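PDB 2QYB: membrane protein, putative from Geobacter sulfurreducens PCA, which is of uncertain function, with the GAF domain crystallised here cut from a longer putative membrane protein that may act as a transporter and phosphatase. Local coordinates for residues S9-M12 against N13-L16; M22-L25 against L26-L29; E100-K104 against E105-S109. One frame throughout, in Å; residues are numbered along the deposited sequence.

Contact 1. Residues S9-M12 against N13-L16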
# COMPACT_ATOMS: atom_id res chain seq x y z
N SER A 9 6.85 10.72 15.19
CA SER A 9 7.49 9.36 15.30
C SER A 9 6.56 8.26 15.93
O SER A 9 6.36 7.18 15.37
CB SER A 9 8.79 9.45 16.07
OG SER A 9 9.06 8.24 16.74
N GLU A 10 6.01 8.56 17.10
CA GLU A 10 4.91 7.77 17.66
C GLU A 10 3.65 7.91 16.78
O GLU A 10 2.99 6.92 16.40
CB GLU A 10 4.62 8.22 19.11
CG GLU A 10 4.77 9.76 19.40
CD GLU A 10 4.59 10.12 20.88
OE1 GLU A 10 4.82 9.25 21.75
OE2 GLU A 10 4.21 11.28 21.19
N ILE A 11 3.33 9.16 16.45
CA ILE A 11 2.21 9.45 15.58
C ILE A 11 2.49 8.88 14.18
O ILE A 11 1.64 8.26 13.57
CB ILE A 11 1.88 10.96 15.62
CG1 ILE A 11 0.91 11.35 14.50
CG2 ILE A 11 3.14 11.77 15.58
CD1 ILE A 11 0.04 12.58 14.86
N MSE A 12 3.72 9.02 13.72
CA MSE A 12 4.19 8.38 12.51
C MSE A 12 3.90 6.89 12.46
O MSE A 12 3.40 6.39 11.45
CB MSE A 12 5.71 8.58 12.36
CG MSE A 12 6.20 8.03 11.07
SE MSE A 12 8.08 8.33 10.81
CE MSE A 12 8.11 7.92 8.92
N ASN A 13 4.28 6.19 13.53
CA ASN A 13 4.04 4.73 13.65
C ASN A 13 2.58 4.33 13.73
O ASN A 13 2.18 3.31 13.17
CB ASN A 13 4.80 4.15 14.85
CG ASN A 13 6.26 3.87 14.55
OD1 ASN A 13 6.57 3.06 13.68
ND2 ASN A 13 7.16 4.52 15.26
N ARG A 14 1.77 5.15 14.41
CA ARG A 14 0.31 4.96 14.41
C ARG A 14 -0.31 5.21 13.03
O ARG A 14 -1.20 4.49 12.63
CB ARG A 14 -0.37 5.82 15.52
CG ARG A 14 -0.27 5.17 16.91
CD ARG A 14 -0.55 6.15 18.10
NE ARG A 14 -1.71 7.07 17.94
CZ ARG A 14 -1.62 8.41 17.81
NH1 ARG A 14 -0.45 9.04 17.83
NH2 ARG A 14 -2.72 9.12 17.67
N THR A 15 0.18 6.19 12.30
CA THR A 15 -0.26 6.41 10.94
C THR A 15 0.16 5.24 10.02
O THR A 15 -0.63 4.78 9.19
CB THR A 15 0.30 7.73 10.43
OG1 THR A 15 -0.07 8.76 11.35
CG2 THR A 15 -0.21 8.09 9.02
N LEU A 16 1.35 4.72 10.19
CA LEU A 16 1.76 3.56 9.39
C LEU A 16 0.91 2.34 9.72
O LEU A 16 0.66 1.52 8.87
CB LEU A 16 3.25 3.26 9.56
CG LEU A 16 4.23 4.28 8.95
CD1 LEU A 16 5.67 4.05 9.47
CD2 LEU A 16 4.16 4.26 7.40
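The T15 hydroxyl is swung back beside its own backbone N (chi1 -55°), which carries OG1 down to the carbonyl of I11 one turn earlier. N13 turns in the same sense (chi1 -82°) and lays its amide beside the carbonyl of S9. Both lie in the first turns of helix 10-32, the N-terminal helix of the GAF domain construct, where it packs against a second subunit. I11 O takes two donors. T15 N reaches I11 O at 2.8 Å, nearly along the C=O axis, and T15 OG1 donates from above the carbonyl plane. This side-chain bond to the residue four back is common for threonine in helices. S9 O is also approached twice: N13 N donates to it from above the carbonyl plane, and N13 ND2 adds a weak bond, bent to 119° at the hydrogen. The other amide atom, N13 OD1, accepts from R52 of the second subunit. I11 packs on I11 of that subunit, and M12 on its L18. The R14 chain bends at chi3 and brings its guanidinium obliquely to I11, while NH2 bonds to I158 O, tying the start of the helix to the end of helix 139-158. R14 NH1 lies 3.5 Å from I11 CA.

Contact 2. Residues M22-L25 against L26-L29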
# COMPACT_ATOMS: atom_id res chain seq x y z
N MSE A 22 -6.20 -0.01 6.76
CA MSE A 22 -7.00 0.37 5.57
C MSE A 22 -6.76 -0.57 4.43
O MSE A 22 -7.69 -1.10 3.86
CB MSE A 22 -6.70 1.78 5.09
CG MSE A 22 -6.99 2.82 6.11
SE MSE A 22 -6.85 4.72 5.47
CE MSE A 22 -4.90 4.88 5.07
N ASP A 23 -5.50 -0.76 4.08
CA ASP A 23 -5.16 -1.67 2.99
C ASP A 23 -5.74 -3.08 3.18
O ASP A 23 -6.17 -3.68 2.22
CB ASP A 23 -3.63 -1.75 2.82
CG ASP A 23 -3.03 -0.50 2.09
OD1 ASP A 23 -3.69 0.53 1.89
OD2 ASP A 23 -1.86 -0.56 1.71
N ASP A 24 -5.66 -3.62 4.40
CA ASP A 24 -6.16 -5.00 4.67
C ASP A 24 -7.65 -5.03 4.51
O ASP A 24 -8.21 -5.97 3.97
CB ASP A 24 -5.82 -5.49 6.10
CG ASP A 24 -4.35 -5.80 6.30
OD1 ASP A 24 -3.59 -5.82 5.30
OD2 ASP A 24 -3.95 -6.02 7.49
N LEU A 25 -8.32 -4.00 4.98
CA LEU A 25 -9.78 -3.97 4.86
C LEU A 25 -10.24 -3.95 3.42
O LEU A 25 -11.09 -4.70 3.05
CB LEU A 25 -10.40 -2.83 5.70
CG LEU A 25 -10.45 -3.19 7.22
CD1 LEU A 25 -10.70 -1.98 8.13
CD2 LEU A 25 -11.47 -4.29 7.52
N LEU A 26 -9.63 -3.11 2.59
CA LEU A 26 -9.99 -3.09 1.15
C LEU A 26 -9.67 -4.44 0.46
O LEU A 26 -10.46 -4.94 -0.30
CB LEU A 26 -9.27 -1.99 0.40
CG LEU A 26 -9.45 -0.53 0.81
CD1 LEU A 26 -8.66 0.48 -0.18
CD2 LEU A 26 -10.93 -0.18 0.94
N ASN A 27 -8.49 -5.01 0.73
CA ASN A 27 -8.14 -6.37 0.24
C ASN A 27 -9.18 -7.41 0.64
O ASN A 27 -9.56 -8.25 -0.15
CB ASN A 27 -6.77 -6.81 0.76
CG ASN A 27 -5.58 -5.92 0.22
OD1 ASN A 27 -5.66 -5.25 -0.83
ND2 ASN A 27 -4.46 -5.96 0.94
N LEU A 28 -9.67 -7.36 1.87
CA LEU A 28 -10.69 -8.37 2.31
C LEU A 28 -12.03 -8.13 1.59
O LEU A 28 -12.70 -9.05 1.14
CB LEU A 28 -10.87 -8.37 3.82
CG LEU A 28 -9.73 -8.81 4.75
CD1 LEU A 28 -10.11 -8.44 6.17
CD2 LEU A 28 -9.39 -10.31 4.69
N LEU A 29 -12.39 -6.88 1.46
CA LEU A 29 -13.60 -6.47 0.69
C LEU A 29 -13.56 -7.01 -0.74
O LEU A 29 -14.55 -7.53 -1.24
CB LEU A 29 -13.61 -4.97 0.63
CG LEU A 29 -14.85 -4.09 0.56
CD1 LEU A 29 -14.43 -2.77 -0.24
CD2 LEU A 29 -16.00 -4.75 0.00
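M22 begins the segment with its carbonyl O accepting from L26 N at 3.1 Å, in a nearly straight bond (171° at the hydrogen). Its selenomethionine side chain leads away from L26-L29 to I40 and L152 of its own chain and to L16 of the second subunit. D23 O receives N27 N at 3.1 Å. The N27 side chain folds back beside its own backbone N (chi1 -65°), bringing CG to 3.1 Å from D23 O. The N27 amide is held elsewhere, by a bond from OD1 to S55 OG. D23 OD1 bonds to S53 OG and Q19 NE2. These serines belong to strand 49-56, an outermost strand, within this chain, of the antiparallel GAF sheet, so this face of helix 10-32 is pinned to the sheet by polar side chains. L26 packs on S53 and S55 of that strand and on A38 and I40 of strand 37-43. D24 is exposed. Its carbonyl O accepts from L28 N at 2.9 Å, and L28 CG rests 3.3 Å from that same D24 O. L25 completes the segment by accepting through its O from L29 N at 3.0 Å. L25 and L29 both reach L148 of helix 139-158, L29 touching A38 as well.

Contact 3. Residues E100-K104 against E105-S109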
# COMPACT_ATOMS: atom_id res chain seq x y z
N GLU A 100 -19.06 7.53 -20.87
CA GLU A 100 -18.24 6.95 -21.90
C GLU A 100 -16.83 6.56 -21.36
O GLU A 100 -16.33 5.48 -21.67
CB GLU A 100 -18.16 7.92 -23.09
CG GLU A 100 -17.46 7.37 -24.31
CD GLU A 100 -18.14 6.15 -24.89
OE1 GLU A 100 -19.39 6.00 -24.75
OE2 GLU A 100 -17.41 5.34 -25.51
N LEU A 101 -16.22 7.44 -20.56
CA LEU A 101 -14.85 7.21 -20.05
C LEU A 101 -14.78 5.99 -19.14
O LEU A 101 -13.86 5.21 -19.20
CB LEU A 101 -14.34 8.42 -19.28
CG LEU A 101 -13.40 9.43 -19.92
CD1 LEU A 101 -13.36 9.45 -21.48
CD2 LEU A 101 -13.71 10.84 -19.34
N MSE A 102 -15.81 5.83 -18.33
CA MSE A 102 -15.89 4.74 -17.38
C MSE A 102 -16.15 3.39 -18.02
O MSE A 102 -15.49 2.41 -17.64
CB MSE A 102 -16.95 5.03 -16.33
CG MSE A 102 -16.61 6.26 -15.46
SE MSE A 102 -17.81 6.41 -13.93
CE MSE A 102 -17.74 4.54 -13.42
N GLN A 103 -17.10 3.33 -18.97
CA GLN A 103 -17.37 2.09 -19.72
C GLN A 103 -16.13 1.64 -20.53
O GLN A 103 -15.86 0.45 -20.72
CB GLN A 103 -18.58 2.26 -20.67
CG GLN A 103 -19.91 2.62 -20.02
CD GLN A 103 -21.09 2.54 -21.01
OE1 GLN A 103 -21.07 3.14 -22.11
NE2 GLN A 103 -22.12 1.80 -20.63
N LYS A 104 -15.36 2.60 -21.00
CA LYS A 104 -14.12 2.32 -21.70
C LYS A 104 -13.13 1.62 -20.75
O LYS A 104 -12.34 0.80 -21.18
CB LYS A 104 -13.60 3.65 -22.31
CG LYS A 104 -12.22 3.64 -23.00
CD LYS A 104 -12.09 2.67 -24.21
CE LYS A 104 -10.60 2.41 -24.48
NZ LYS A 104 -10.30 1.79 -25.80
N GLU A 105 -13.19 1.93 -19.46
CA GLU A 105 -12.44 1.20 -18.45
C GLU A 105 -13.12 -0.12 -18.05
O GLU A 105 -12.55 -0.89 -17.29
CB GLU A 105 -12.30 2.03 -17.15
CG GLU A 105 -11.59 3.36 -17.27
CD GLU A 105 -10.21 3.36 -16.62
OE1 GLU A 105 -9.52 2.31 -16.58
OE2 GLU A 105 -9.79 4.44 -16.16
N GLY A 106 -14.34 -0.36 -18.52
CA GLY A 106 -15.06 -1.61 -18.19
C GLY A 106 -15.92 -1.57 -16.93
O GLY A 106 -16.49 -2.58 -16.51
N ILE A 107 -16.06 -0.39 -16.33
CA ILE A 107 -16.87 -0.20 -15.11
C ILE A 107 -18.39 -0.34 -15.33
O ILE A 107 -18.98 0.43 -16.10
CB ILE A 107 -16.60 1.18 -14.45
CG1 ILE A 107 -15.09 1.29 -14.06
CG2 ILE A 107 -17.55 1.40 -13.23
CD1 ILE A 107 -14.53 2.78 -13.92
N LYS A 108 -19.01 -1.29 -14.64
CA LYS A 108 -20.47 -1.54 -14.74
C LYS A 108 -21.29 -0.82 -13.68
O LYS A 108 -22.45 -0.51 -13.88
CB LYS A 108 -20.74 -3.05 -14.65
CG LYS A 108 -20.12 -3.76 -15.82
CD LYS A 108 -20.62 -5.19 -16.05
CE LYS A 108 -20.03 -5.72 -17.39
NZ LYS A 108 -20.20 -4.72 -18.56
N SER A 109 -20.67 -0.56 -12.55
CA SER A 109 -21.38 -0.32 -11.29
C SER A 109 -20.40 0.42 -10.33
O SER A 109 -19.20 0.11 -10.31
CB SER A 109 -21.75 -1.70 -10.77
OG SER A 109 -22.58 -1.65 -9.64
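A Schellman motif ends helix 96-104, and G106 is the residue that breaks the helical path. Its phi is positive (90°), a conformation that glycine adopts readily. Two N-H groups, those of G106 and I107, bond back into the last helical turn. I107 N donates to M102 O at 3.1 Å, from above the carbonyl plane. G106 N donates to Q103 O at 2.8 Å, coming steeply from above that carbonyl rather than along it. E105 N adds two weak bonds, one to L101 O at 3.4 Å and one to M102 O.

M102 and I107, both buried, pack together beside the turn. The two side chains cross obliquely, with M102 CB 4.1 Å from I107 CD1. The position of the terminal methyl of M102, a selenomethionine, is doubtful. This is an apolar contact between the last helical turn and the residue just beyond the glycine. I107 also sets its CB 3.6 Å from M102 O, the atom its own N bonds to. In the GAF fold here, the turn leads from helix 96-104 into strand 109-115 of the antiparallel sheet. The entry to that strand is irregular: K108 and S109 both face S130 on strand 124-130, making a classic beta bulge. T90 OG1 bonds to I107 O just before it.

E105 packs its CB and CG on the carbonyls of M102 and L101. Its CB is 3.2 Å from M102 O, and its CG is 3.5 Å from L101 O. The chain bends at chi2 (-108°) and leads the carboxylate away from the helix, where OE2 accepts from the backbone N of I62. L101 also packs on I62.

How the contacts relate
Contacts 1 and 2 lie on the same helix, 10-32, with centres about 20 Å apart. Contact 3 is separate, at the end of helix 96-104, its centre about 38 Å from that of contact 1 and on the opposite side of the chain's centre. All three mix buried and exposed residues. Contact 1 has the most residues near the second subunit; a hydroxyl and, weakly, an amide add to its backbone bonds. Contact 2 is nearest the chain's centre; its helix bonds are purely backbone, while its polar side chains go to the sheet. Contact 3 meets no other chain of the assembly, and there the regular bonding gives way to a glycine-based helix end.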